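Local coordinates for SusD superfamily protein (Bacteroides fragilis, PDB 3L22) that probably binds glycans at the outer membrane as a member of the SusD family, and also binds zinc ions, at residues T19-T24 against R106-E111; G27-I32 against S249-P254; Q100-A105 against R115-A120; V123-Y128 against L176-N181. All coordinates share one frame; numbering follows the deposited sequence.

Interactions 1 and 3 are peripheral, with centres about 29 and 25 Å from the centre of the chain, whereas interactions 2 and 4 lie deeper, at about 12 and 14 Å; all four are buried contacts. Interactions 1 and 2 share helix 18-33, and interactions 3 and 4 share helix 113-131. The contacts of interactions 1, 2 and 3 are apolar, mainly aliphatic in 1 and 3, with a Tyr-Phe ring pair in 2. Interaction 4 adds a buried salt bridge. Tyr116 of interaction 3 packs on Ile21 and Ala109 of interaction 1, a zinc site links interaction 3 to the tyrosine of interaction 2, and Val123 brings interaction 4 against interaction 2.

Interaction 1: T19-T24 against R106-E111; sequences TRIEAT and REVAGE. With ZN (zinc ion), chain C; EDO (1,2-ethanediol), chain X.
Ile21 reaches from helix 18-33 to the short helix 106-109 with a single methyl, CD1, which fits between Val108 and Ala109. Its nearest partner is Val108 CG1, 3.7 Å from Ile21 CD1, and Ala109 CB lies 3.9 Å from the same methyl. Ile21 CD1 also rests on the backbone N of Ala109, at 3.8 Å. The shortest CA separation, Ile21 to Ala109, is 7.5 Å, and the isoleucine chain spans this gap. It does so by placing CG1 anti to the carbonyl carbon (chi1 -63°) and then running on extended to CD1. The side chains of Ile21 and Val108 cross obliquely, with one valine methyl doing the touching.

Further out, Ile21 also rests on Phe98 and Leu102 of helix 79-103 and on Tyr116 of helix 113-131, while Phe15 covers it from the preceding loop. Ala109 shares the partners Leu102 and Tyr116. Helix 106-109 stops directly after this contact, where Gly110 turns to positive phi.

Glu107 takes no part in the packing. Its OE2 binds a zinc ion at 2.1 Å, with three further ligands from outside the two segments; Glu107 OE1 sits farther from the zinc at 2.7 Å, so the carboxylate binds unevenly. OE2 also receives a hydrogen bond from O1 of a 1,2-ethanediol molecule at 2.7 Å.

The short helix thus meets Ile21 through Ala109 CB and one methyl of the partly exposed Val108, while Glu107 gives its carboxylate to metal. Between the helices cohesion is purely apolar, resting on the fit of one isoleucine methyl and on the shared residues around it.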
loop_
_atom_site.group_PDB
_atom_site.type_symbol
_atom_site.label_atom_id
_atom_site.label_comp_id
_atom_site.label_asym_id
_atom_site.label_seq_id
_atom_site.Cartn_x
_atom_site.Cartn_y
_atom_site.Cartn_z
ATOM N N THR A 19 -28.855 -5.170 6.635
ATOM C CA THR A 19 -28.507 -4.305 5.522
ATOM C C THR A 19 -27.978 -2.945 6.056
ATOM O O THR A 19 -27.066 -2.374 5.477
ATOM C CB THR A 19 -29.623 -4.130 4.459
ATOM O OG1 THR A 19 -30.651 -3.311 4.968
ATOM C CG2 THR A 19 -30.247 -5.459 4.035
ATOM N N ARG A 20 -28.480 -2.466 7.189
ATOM C CA ARG A 20 -27.902 -1.238 7.810
ATOM C C ARG A 20 -26.479 -1.438 8.347
ATOM O O ARG A 20 -25.632 -0.593 8.165
ATOM C CB ARG A 20 -28.791 -0.699 8.917
ATOM C CG ARG A 20 -30.004 0.017 8.325
ATOM C CD ARG A 20 -30.691 0.812 9.360
ATOM N NE ARG A 20 -31.732 1.665 8.807
ATOM C CZ ARG A 20 -32.521 2.439 9.545
ATOM N NH1 ARG A 20 -32.390 2.474 10.878
ATOM N NH2 ARG A 20 -33.442 3.186 8.948
ATOM N N ILE A 21 -26.214 -2.585 8.949
ATOM C CA ILE A 21 -24.844 -2.917 9.375
ATOM C C ILE A 21 -23.906 -2.928 8.163
ATOM O O ILE A 21 -22.853 -2.283 8.134
ATOM C CB ILE A 21 -24.767 -4.284 10.099
ATOM C CG1 ILE A 21 -25.607 -4.260 11.399
ATOM C CG2 ILE A 21 -23.282 -4.616 10.405
ATOM C CD1 ILE A 21 -25.876 -5.683 12.013
ATOM N N GLU A 22 -24.323 -3.627 7.132
ATOM C CA GLU A 22 -23.500 -3.756 5.962
ATOM C C GLU A 22 -23.305 -2.435 5.208
ATOM O O GLU A 22 -22.249 -2.233 4.678
ATOM C CB GLU A 22 -24.060 -4.830 5.045
ATOM C CG GLU A 22 -23.848 -6.181 5.661
ATOM C CD GLU A 22 -24.507 -7.319 4.907
ATOM O OE1 GLU A 22 -24.921 -7.085 3.773
ATOM O OE2 GLU A 22 -24.585 -8.447 5.455
ATOM N N ALA A 23 -24.308 -1.551 5.182
ATOM C CA ALA A 23 -24.137 -0.252 4.568
ATOM C C ALA A 23 -23.023 0.516 5.279
ATOM O O ALA A 23 -22.209 1.179 4.638
ATOM C CB ALA A 23 -25.478 0.587 4.607
ATOM N N THR A 24 -23.007 0.448 6.606
ATOM C CA THR A 24 -21.977 1.135 7.381
ATOM C C THR A 24 -20.647 0.468 7.173
ATOM O O THR A 24 -19.646 1.157 7.022
ATOM C CB THR A 24 -22.334 1.210 8.862
ATOM O OG1 THR A 24 -23.655 1.732 8.971
ATOM C CG2 THR A 24 -21.383 2.108 9.630
ATOM N N ARG A 106 -25.776 -7.558 18.242
ATOM C CA ARG A 106 -25.298 -8.928 18.075
ATOM C C ARG A 106 -26.315 -9.844 17.437
ATOM O O ARG A 106 -25.960 -10.612 16.548
ATOM C CB ARG A 106 -24.832 -9.484 19.445
ATOM C CG ARG A 106 -24.004 -10.731 19.383
ATOM C CD ARG A 106 -23.470 -11.097 20.757
ATOM N NE ARG A 106 -22.243 -10.390 21.108
ATOM C CZ ARG A 106 -21.032 -10.708 20.661
ATOM N NH1 ARG A 106 -20.860 -11.740 19.830
ATOM N NH2 ARG A 106 -19.985 -10.003 21.063
ATOM N N GLU A 107 -27.588 -9.755 17.846
ATOM C CA GLU A 107 -28.635 -10.592 17.256
ATOM C C GLU A 107 -28.999 -10.230 15.875
ATOM O O GLU A 107 -29.267 -11.122 15.068
ATOM C CB GLU A 107 -29.946 -10.500 18.016
ATOM C CG GLU A 107 -29.845 -11.076 19.336
ATOM C CD GLU A 107 -31.177 -11.255 20.007
ATOM O OE1 GLU A 107 -32.241 -10.841 19.509
ATOM O OE2 GLU A 107 -31.133 -11.875 21.062
ATOM N N VAL A 108 -29.086 -8.931 15.599
ATOM C CA VAL A 108 -29.323 -8.477 14.225
ATOM C C VAL A 108 -28.230 -9.009 13.291
ATOM O O VAL A 108 -28.541 -9.510 12.221
ATOM C CB VAL A 108 -29.464 -6.922 14.150
ATOM C CG1 VAL A 108 -29.438 -6.432 12.720
ATOM C CG2 VAL A 108 -30.774 -6.516 14.813
ATOM N N ALA A 109 -26.970 -8.953 13.713
ATOM C CA ALA A 109 -25.869 -9.483 12.901
ATOM C C ALA A 109 -25.926 -11.010 12.719
ATOM O O ALA A 109 -25.494 -11.504 11.699
ATOM C CB ALA A 109 -24.521 -9.075 13.488
ATOM N N GLY A 110 -26.492 -11.742 13.687
ATOM C CA GLY A 110 -26.616 -13.204 13.586
ATOM C C GLY A 110 -25.260 -13.884 13.367
ATOM O O GLY A 110 -24.264 -13.481 13.951
ATOM N N GLU A 111 -25.211 -14.857 12.466
ATOM C CA GLU A 111 -24.006 -15.671 12.236
ATOM C C GLU A 111 -22.861 -14.880 11.601
ATOM O O GLU A 111 -21.748 -15.319 11.587
ATOM C CB GLU A 111 -24.328 -16.880 11.343
ATOM C CG GLU A 111 -24.663 -16.524 9.876
ATOM C CD GLU A 111 -25.003 -17.745 9.020
ATOM O OE1 GLU A 111 -24.576 -18.865 9.353
ATOM O OE2 GLU A 111 -25.671 -17.567 7.983
HETATM ZN ZN ZN C . -33.092 -11.658 21.920
HETATM C C1 EDO X . -29.382 -10.462 23.437
HETATM O O1 EDO X . -28.946 -11.567 22.616
HETATM C C2 EDO X . -29.139 -9.111 22.764
HETATM O O2 EDO X . -30.351 -8.366 22.591
#

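Interaction 2: G27-I32 against S249-P254; sequences GLYAAI and SIFSLP
Tyr29 and Phe251 form the aromatic half of this contact between helix 18-33 and strand 249-253. Carbon CE1 of Tyr29 comes to 3.9 Å from CE1 of Phe251, and the tyrosine CE1 is 4.0 Å from Phe251 CZ. The rings approach aslant, at neighbouring corners. Phe251 extends straight out of the strand, its CG anti to the backbone N (chi1 180°), which carries the far end of the ring to the helix. Phe122 of helix 113-131 also meets the Phe251 ring edge to face.

The aliphatic half lies one helical turn on, where Ile32 CD1 faces Leu253 CD2 at 4.2 Å. Phe251 and Leu253, two residues apart, both point to the helix from the same side of the strand. Ile250 and Phe251 together form a classic beta bulge opposite Phe325, and the chain turns a corner at Ile250.

Polar bonds involve the tip of the tyrosine. Its OH is hydrogen-bonded to OE1 of the zinc ligand Glu119 and receives the backbone N-H of Ala198, while its ring meets that of His197 with the planes nearly parallel.

Tyr29 is therefore a second-shell residue of the zinc site: hydrophobic contact steadies its ring, and two hydrogen bonds fix its hydroxyl. The hydroxyl would probably help to orient the Glu119 carboxylate and take up some of its charge.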
loop_
_atom_site.group_PDB
_atom_site.type_symbol
_atom_site.label_atom_id
_atom_site.label_comp_id
_atom_site.label_asym_id
_atom_site.label_seq_id
_atom_site.Cartn_x
_atom_site.Cartn_y
_atom_site.Cartn_z
ATOM N N GLY A 27 -19.220 1.592 4.091
ATOM C CA GLY A 27 -18.695 2.951 4.315
ATOM C C GLY A 27 -17.265 2.948 4.868
ATOM O O GLY A 27 -16.526 3.898 4.635
ATOM N N LEU A 28 -16.874 1.900 5.597
ATOM C CA LEU A 28 -15.480 1.795 6.081
ATOM C C LEU A 28 -14.518 1.633 4.922
ATOM O O LEU A 28 -13.484 2.319 4.845
ATOM C CB LEU A 28 -15.321 0.639 7.099
ATOM C CG LEU A 28 -16.305 0.642 8.289
ATOM C CD1 LEU A 28 -16.008 -0.527 9.272
ATOM C CD2 LEU A 28 -16.262 1.996 9.025
ATOM N N TYR A 29 -14.887 0.778 3.975
ATOM C CA TYR A 29 -14.076 0.583 2.784
ATOM C C TYR A 29 -14.053 1.860 1.930
ATOM O O TYR A 29 -13.014 2.188 1.355
ATOM C CB TYR A 29 -14.592 -0.600 1.941
ATOM C CG TYR A 29 -14.362 -1.936 2.566
ATOM C CD1 TYR A 29 -13.114 -2.512 2.576
ATOM C CD2 TYR A 29 -15.409 -2.629 3.194
ATOM C CE1 TYR A 29 -12.899 -3.758 3.182
ATOM C CE2 TYR A 29 -15.202 -3.860 3.784
ATOM C CZ TYR A 29 -13.936 -4.417 3.784
ATOM O OH TYR A 29 -13.743 -5.663 4.366
ATOM N N ALA A 30 -15.168 2.584 1.865
ATOM C CA ALA A 30 -15.203 3.857 1.118
ATOM C C ALA A 30 -14.300 4.854 1.823
ATOM O O ALA A 30 -13.587 5.593 1.154
ATOM C CB ALA A 30 -16.673 4.443 0.913
ATOM N N ALA A 31 -14.305 4.847 3.153
ATOM C CA ALA A 31 -13.564 5.863 3.916
ATOM C C ALA A 31 -12.060 5.766 3.724
ATOM O O ALA A 31 -11.365 6.769 3.835
ATOM C CB ALA A 31 -13.912 5.795 5.403
ATOM N N ILE A 32 -11.527 4.570 3.464
ATOM C CA ILE A 32 -10.093 4.461 3.208
ATOM C C ILE A 32 -9.715 4.720 1.745
ATOM O O ILE A 32 -8.519 4.818 1.445
ATOM C CB ILE A 32 -9.431 3.120 3.620
ATOM C CG1 ILE A 32 -10.079 1.931 2.965
ATOM C CG2 ILE A 32 -9.301 3.017 5.119
ATOM C CD1 ILE A 32 -9.200 0.718 3.060
ATOM N N SER A 249 -5.932 -11.191 -8.122
ATOM C CA SER A 249 -6.312 -10.062 -7.288
ATOM C C SER A 249 -6.723 -10.522 -5.913
ATOM O O SER A 249 -7.650 -11.311 -5.778
ATOM C CB SER A 249 -7.485 -9.316 -7.944
ATOM O OG SER A 249 -7.158 -8.933 -9.260
ATOM N N ILE A 250 -6.037 -10.038 -4.888
ATOM C CA ILE A 250 -6.369 -10.399 -3.519
ATOM C C ILE A 250 -7.267 -9.339 -2.927
ATOM O O ILE A 250 -8.360 -9.641 -2.433
ATOM C CB ILE A 250 -5.103 -10.625 -2.658
ATOM C CG1 ILE A 250 -4.254 -11.772 -3.249
ATOM C CG2 ILE A 250 -5.535 -10.907 -1.202
ATOM C CD1 ILE A 250 -2.800 -11.836 -2.796
ATOM N N PHE A 251 -6.810 -8.094 -2.922
ATOM C CA PHE A 251 -7.603 -7.000 -2.341
ATOM C C PHE A 251 -7.366 -5.707 -3.128
ATOM O O PHE A 251 -6.200 -5.341 -3.378
ATOM C CB PHE A 251 -7.251 -6.803 -0.847
ATOM C CG PHE A 251 -8.033 -5.706 -0.184
ATOM C CD1 PHE A 251 -9.401 -5.841 0.019
ATOM C CD2 PHE A 251 -7.411 -4.519 0.230
ATOM C CE1 PHE A 251 -10.153 -4.798 0.573
ATOM C CE2 PHE A 251 -8.146 -3.481 0.818
ATOM C CZ PHE A 251 -9.508 -3.615 0.981
ATOM N N SER A 252 -8.462 -5.033 -3.482
ATOM C CA SER A 252 -8.457 -3.782 -4.240
ATOM C C SER A 252 -9.554 -2.874 -3.766
ATOM O O SER A 252 -10.522 -3.310 -3.105
ATOM C CB SER A 252 -8.711 -4.026 -5.740
ATOM O OG SER A 252 -7.781 -4.916 -6.305
ATOM N N LEU A 253 -9.404 -1.599 -4.104
ATOM C CA LEU A 253 -10.423 -0.574 -3.815
ATOM C C LEU A 253 -11.168 -0.303 -5.127
ATOM O O LEU A 253 -10.547 0.193 -6.103
ATOM C CB LEU A 253 -9.791 0.711 -3.285
ATOM C CG LEU A 253 -8.693 0.539 -2.233
ATOM C CD1 LEU A 253 -8.132 1.944 -1.806
ATOM C CD2 LEU A 253 -9.255 -0.212 -1.069
ATOM N N PRO A 254 -12.455 -0.672 -5.179
ATOM C CA PRO A 254 -13.214 -0.546 -6.426
ATOM C C PRO A 254 -13.729 0.857 -6.601
ATOM O O PRO A 254 -13.861 1.588 -5.605
ATOM C CB PRO A 254 -14.381 -1.513 -6.206
ATOM C CG PRO A 254 -14.625 -1.411 -4.710
ATOM C CD PRO A 254 -13.278 -1.252 -4.094
#

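Interaction 3: Q100-A105 against R115-A120; sequences QSLEGA and RYVQEA. With ZN (zinc ion), chain B.
About one turn after Tyr116, which together with Val117 receives Leu102 from the neighbouring helix, Glu119 binds a zinc ion through OE2 at 2.1 Å. Two waters, at 1.9 and 2.2 Å from the zinc, and ND1 of His197 make up the rest of its four ligands. The other carboxylate oxygen, Glu119 OE1, stays 2.8 Å from the metal, so the glutamate binds through one oxygen. The more distant water lies in the plane of the Tyr116 ring, at its edge, and Tyr116 OH is hydrogen-bonded to Glu22 OE2 of helix 18-33.

Leu102 makes the contact with its CD2 methyl. Val117 CG2 is 3.6 Å from Leu102 CD2 and Tyr116 CB is 3.7 Å from it, so the methyl enters the notch between two successive side chains. Having CG anti to the backbone N (chi1 -174°) lets Leu102 reach out to this notch. Its side chain crosses that of Tyr116 at about a right angle, and CD1 approaches the tyrosine ring aslant. Phe98, one turn earlier in helix 79-103, also packs on Tyr116, and Leu25 meets it from helix 18-33.

Helices 79-103 and 113-131 run antiparallel here and are connected through the short helix 106-109. Such an antiparallel helical hairpin is consistent with the TPR-like helical region of SusD proteins, here with a zinc site on its second helix.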
loop_
_atom_site.group_PDB
_atom_site.type_symbol
_atom_site.label_atom_id
_atom_site.label_comp_id
_atom_site.label_asym_id
_atom_site.label_seq_id
_atom_site.Cartn_x
_atom_site.Cartn_y
_atom_site.Cartn_z
ATOM N N GLN A 100 -18.296 -0.344 18.124
ATOM C CA GLN A 100 -19.083 -0.130 19.314
ATOM C C GLN A 100 -20.576 -0.297 19.037
ATOM O O GLN A 100 -21.274 -0.898 19.838
ATOM C CB GLN A 100 -18.822 1.249 19.894
ATOM C CG GLN A 100 -19.625 1.547 21.156
ATOM C CD GLN A 100 -19.102 2.806 21.824
ATOM O OE1 GLN A 100 -18.068 2.778 22.513
ATOM N NE2 GLN A 100 -19.746 3.935 21.532
ATOM N N SER A 101 -21.057 0.232 17.918
ATOM C CA SER A 101 -22.463 0.036 17.547
ATOM C C SER A 101 -22.792 -1.430 17.293
ATOM O O SER A 101 -23.830 -1.909 17.722
ATOM C CB SER A 101 -22.803 0.849 16.303
ATOM O OG SER A 101 -22.625 2.223 16.602
ATOM N N LEU A 102 -21.888 -2.154 16.641
ATOM C CA LEU A 102 -22.109 -3.569 16.350
ATOM C C LEU A 102 -22.239 -4.400 17.614
ATOM O O LEU A 102 -22.984 -5.384 17.655
ATOM C CB LEU A 102 -20.988 -4.098 15.470
ATOM C CG LEU A 102 -21.024 -5.507 14.909
ATOM C CD1 LEU A 102 -22.311 -5.786 14.114
ATOM C CD2 LEU A 102 -19.777 -5.758 14.028
ATOM N N GLU A 103 -21.543 -3.993 18.674
ATOM C CA GLU A 103 -21.612 -4.713 19.945
ATOM C C GLU A 103 -23.032 -4.726 20.513
ATOM O O GLU A 103 -23.455 -5.695 21.180
ATOM C CB GLU A 103 -20.603 -4.108 20.940
ATOM C CG GLU A 103 -20.541 -4.869 22.247
ATOM C CD GLU A 103 -19.468 -4.387 23.169
ATOM O OE1 GLU A 103 -18.369 -4.906 23.156
ATOM O OE2 GLU A 103 -19.750 -3.548 24.016
ATOM N N GLY A 104 -23.787 -3.667 20.221
ATOM C CA GLY A 104 -25.194 -3.580 20.608
ATOM C C GLY A 104 -26.172 -4.148 19.602
ATOM O O GLY A 104 -27.383 -3.994 19.784
ATOM N N ALA A 105 -25.678 -4.833 18.576
ATOM C CA ALA A 105 -26.526 -5.370 17.517
ATOM C C ALA A 105 -26.181 -6.815 17.215
ATOM O O ALA A 105 -26.322 -7.272 16.089
ATOM C CB ALA A 105 -26.403 -4.496 16.228
ATOM N N ARG A 115 -17.449 -11.992 11.138
ATOM C CA ARG A 115 -16.943 -11.485 9.899
ATOM C C ARG A 115 -16.977 -9.969 9.858
ATOM O O ARG A 115 -16.030 -9.354 9.370
ATOM C CB ARG A 115 -17.720 -12.032 8.733
ATOM C CG ARG A 115 -17.189 -11.497 7.394
ATOM C CD ARG A 115 -17.795 -12.189 6.175
ATOM N NE ARG A 115 -17.383 -13.586 6.091
ATOM C CZ ARG A 115 -17.712 -14.415 5.108
ATOM N NH1 ARG A 115 -18.424 -13.993 4.044
ATOM N NH2 ARG A 115 -17.294 -15.676 5.169
ATOM N N TYR A 116 -18.078 -9.372 10.289
ATOM C CA TYR A 116 -18.188 -7.903 10.272
ATOM C C TYR A 116 -17.121 -7.242 11.163
ATOM O O TYR A 116 -16.475 -6.260 10.766
ATOM C CB TYR A 116 -19.574 -7.443 10.735
ATOM C CG TYR A 116 -20.772 -7.851 9.898
ATOM C CD1 TYR A 116 -20.699 -8.040 8.518
ATOM C CD2 TYR A 116 -22.009 -8.025 10.507
ATOM C CE1 TYR A 116 -21.860 -8.397 7.792
ATOM C CE2 TYR A 116 -23.140 -8.394 9.801
ATOM C CZ TYR A 116 -23.063 -8.563 8.453
ATOM O OH TYR A 116 -24.227 -8.903 7.814
ATOM N N VAL A 117 -16.909 -7.817 12.355
ATOM C CA VAL A 117 -15.877 -7.321 13.262
ATOM C C VAL A 117 -14.512 -7.439 12.620
ATOM O O VAL A 117 -13.726 -6.521 12.633
ATOM C CB VAL A 117 -15.848 -8.110 14.605
ATOM C CG1 VAL A 117 -14.582 -7.777 15.458
ATOM C CG2 VAL A 117 -17.132 -7.840 15.431
ATOM N N GLN A 118 -14.214 -8.593 12.079
ATOM C CA GLN A 118 -12.859 -8.859 11.594
ATOM C C GLN A 118 -12.566 -8.023 10.324
ATOM O O GLN A 118 -11.451 -7.544 10.114
ATOM C CB GLN A 118 -12.700 -10.372 11.381
ATOM C CG GLN A 118 -12.681 -11.137 12.715
ATOM C CD GLN A 118 -12.676 -12.648 12.549
ATOM O OE1 GLN A 118 -12.427 -13.148 11.454
ATOM N NE2 GLN A 118 -13.009 -13.384 13.628
ATOM N N GLU A 119 -13.592 -7.787 9.516
ATOM C CA GLU A 119 -13.443 -6.894 8.359
ATOM C C GLU A 119 -13.172 -5.463 8.779
ATOM O O GLU A 119 -12.282 -4.807 8.223
ATOM C CB GLU A 119 -14.671 -6.910 7.431
ATOM C CG GLU A 119 -14.686 -8.163 6.566
ATOM C CD GLU A 119 -15.739 -8.094 5.445
ATOM O OE1 GLU A 119 -16.131 -6.974 4.977
ATOM O OE2 GLU A 119 -16.170 -9.193 5.050
ATOM N N ALA A 120 -13.919 -4.993 9.767
ATOM C CA ALA A 120 -13.756 -3.623 10.241
ATOM C C ALA A 120 -12.349 -3.437 10.859
ATOM O O ALA A 120 -11.691 -2.432 10.627
ATOM C CB ALA A 120 -14.853 -3.279 11.236
HETATM ZN ZN ZN B . -17.612 -8.946 3.588
HETATM O O HOH W 1 -17.251 -10.611 2.642
HETATM O O HOH W 2 -19.627 -9.103 4.585
#

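Interaction 4: V123-Y128 against L176-N181; sequences VRALAY and LSDLEN. With EDO (1,2-ethanediol), chain Z.
The Arg124 side chain crosses Asp178 at about a right angle, passing its OD2 from CB outward. CB, CG and CD each come within 3.8 Å of Asp178 OD2, and a bend at chi3 (68°) then turns the guanidinium to the acid. NE gives its hydrogen to Asp178 OD2 at 2.9 Å, and NH2 reaches Asp178 OD1 at 2.8 Å in a nearly straight bond (171°). The grip is side-on and bidentate: both oxygens are met on their syn sides by donors somewhat out of the carboxylate plane, and the guanidinium and carboxylate planes are 17° apart. NH1 is held by Asn96 OD1, which helps to fix the rotation of the guanidinium. Asp178 OD2 has a second partner, NE2 of His174, which probably helps to balance the charge of the buried carboxylate.

Beside the salt bridge the packing is apolar. Ala125 CB lies 3.9 Å from Asp178 CB and 4.1 Å from Leu179 CD2, and the small alanine lets the CA atoms of Ala125 and Asp178 approach to 6.0 Å.

Helix 113-131 here meets the C-terminal end of helix 168-178. Helices 79-103, through Val95 and Leu99 on Arg124, and 200-213, through Leu206 on Ala125 and Leu179, pack on the junction.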
loop_
_atom_site.group_PDB
_atom_site.type_symbol
_atom_site.label_atom_id
_atom_site.label_comp_id
_atom_site.label_asym_id
_atom_site.label_seq_id
_atom_site.Cartn_x
_atom_site.Cartn_y
_atom_site.Cartn_z
ATOM N N VAL A 123 -9.710 -2.914 8.145
ATOM C CA VAL A 123 -9.700 -1.543 7.655
ATOM C C VAL A 123 -8.932 -0.612 8.626
ATOM O O VAL A 123 -8.083 0.150 8.184
ATOM C CB VAL A 123 -11.111 -1.043 7.364
ATOM C CG1 VAL A 123 -11.122 0.424 6.980
ATOM C CG2 VAL A 123 -11.740 -1.892 6.240
ATOM N N ARG A 124 -9.152 -0.757 9.937
ATOM C CA ARG A 124 -8.393 0.038 10.912
ATOM C C ARG A 124 -6.910 -0.304 10.856
ATOM O O ARG A 124 -6.068 0.593 10.876
ATOM C CB ARG A 124 -8.933 -0.186 12.300
ATOM C CG ARG A 124 -8.255 0.648 13.375
ATOM C CD ARG A 124 -9.086 0.608 14.658
ATOM N NE ARG A 124 -9.081 -0.705 15.269
ATOM C CZ ARG A 124 -9.866 -1.051 16.299
ATOM N NH1 ARG A 124 -10.714 -0.177 16.874
ATOM N NH2 ARG A 124 -9.738 -2.258 16.819
ATOM N N ALA A 125 -6.604 -1.589 10.704
ATOM C CA ALA A 125 -5.229 -2.063 10.640
ATOM C C ALA A 125 -4.494 -1.483 9.416
ATOM O O ALA A 125 -3.348 -0.992 9.522
ATOM C CB ALA A 125 -5.201 -3.627 10.624
ATOM N N LEU A 126 -5.177 -1.489 8.275
ATOM C CA LEU A 126 -4.618 -0.931 7.065
ATOM C C LEU A 126 -4.344 0.588 7.182
ATOM O O LEU A 126 -3.285 1.107 6.719
ATOM C CB LEU A 126 -5.554 -1.256 5.877
ATOM C CG LEU A 126 -4.990 -1.088 4.475
ATOM C CD1 LEU A 126 -3.668 -1.894 4.244
ATOM C CD2 LEU A 126 -6.038 -1.428 3.385
ATOM N N ALA A 127 -5.278 1.304 7.798
ATOM C CA ALA A 127 -5.124 2.744 7.956
ATOM C C ALA A 127 -3.887 3.048 8.808
ATOM O O ALA A 127 -3.011 3.843 8.413
ATOM C CB ALA A 127 -6.378 3.336 8.563
ATOM N N TYR A 128 -3.770 2.369 9.953
ATOM C CA TYR A 128 -2.584 2.529 10.804
ATOM C C TYR A 128 -1.294 2.109 10.103
ATOM O O TYR A 128 -0.240 2.717 10.325
ATOM C CB TYR A 128 -2.742 1.789 12.148
ATOM C CG TYR A 128 -3.524 2.598 13.152
ATOM C CD1 TYR A 128 -3.008 3.798 13.641
ATOM C CD2 TYR A 128 -4.796 2.199 13.595
ATOM C CE1 TYR A 128 -3.708 4.576 14.540
ATOM C CE2 TYR A 128 -5.515 2.987 14.527
ATOM C CZ TYR A 128 -4.956 4.175 14.983
ATOM O OH TYR A 128 -5.615 4.990 15.856
ATOM N N LEU A 176 -1.105 -6.028 14.522
ATOM C CA LEU A 176 -1.125 -7.476 14.642
ATOM C C LEU A 176 -2.311 -7.932 15.489
ATOM O O LEU A 176 -2.902 -8.984 15.189
ATOM C CB LEU A 176 0.191 -8.015 15.204
ATOM C CG LEU A 176 1.426 -7.845 14.336
ATOM C CD1 LEU A 176 2.673 -8.251 15.161
ATOM C CD2 LEU A 176 1.306 -8.631 13.044
ATOM N N SER A 177 -2.657 -7.168 16.531
ATOM C CA SER A 177 -3.869 -7.475 17.295
ATOM C C SER A 177 -5.164 -7.401 16.461
ATOM O O SER A 177 -6.026 -8.262 16.577
ATOM C CB SER A 177 -4.012 -6.550 18.494
ATOM O OG SER A 177 -2.983 -6.775 19.404
ATOM N N ASP A 178 -5.267 -6.395 15.605
ATOM C CA ASP A 178 -6.436 -6.265 14.735
ATOM C C ASP A 178 -6.488 -7.365 13.671
ATOM O O ASP A 178 -7.525 -7.556 13.046
ATOM C CB ASP A 178 -6.476 -4.875 14.074
ATOM C CG ASP A 178 -7.101 -3.794 14.960
ATOM O OD1 ASP A 178 -7.724 -4.061 16.020
ATOM O OD2 ASP A 178 -7.003 -2.613 14.581
ATOM N N LEU A 179 -5.378 -8.064 13.445
ATOM C CA LEU A 179 -5.319 -9.142 12.467
ATOM C C LEU A 179 -5.192 -10.514 13.144
ATOM O O LEU A 179 -4.917 -11.527 12.477
ATOM C CB LEU A 179 -4.132 -8.904 11.535
ATOM C CG LEU A 179 -4.180 -7.603 10.718
ATOM C CD1 LEU A 179 -2.862 -7.483 9.962
ATOM C CD2 LEU A 179 -5.365 -7.578 9.744
ATOM N N GLU A 180 -5.392 -10.572 14.448
ATOM C CA GLU A 180 -5.097 -11.828 15.154
ATOM C C GLU A 180 -6.154 -12.891 15.012
ATOM O O GLU A 180 -5.819 -14.065 15.097
ATOM C CB GLU A 180 -4.827 -11.611 16.632
ATOM C CG GLU A 180 -6.039 -11.314 17.484
ATOM C CD GLU A 180 -5.648 -10.823 18.916
ATOM O OE1 GLU A 180 -4.436 -10.741 19.248
ATOM O OE2 GLU A 180 -6.572 -10.539 19.694
ATOM N N ASN A 181 -7.409 -12.480 14.887
ATOM C CA ASN A 181 -8.478 -13.435 14.631
ATOM C C ASN A 181 -9.100 -13.147 13.270
ATOM O O ASN A 181 -9.722 -12.135 13.060
ATOM C CB ASN A 181 -9.535 -13.447 15.724
ATOM C CG ASN A 181 -10.410 -14.715 15.654
ATOM O OD1 ASN A 181 -10.331 -15.495 14.690
ATOM N ND2 ASN A 181 -11.211 -14.922 16.670
HETATM C C1 EDO Z . -0.666 -13.184 15.224
HETATM O O1 EDO Z . -1.125 -13.947 14.116
HETATM C C2 EDO Z . -0.952 -11.704 15.180
HETATM O O2 EDO Z . -1.818 -11.274 14.144
#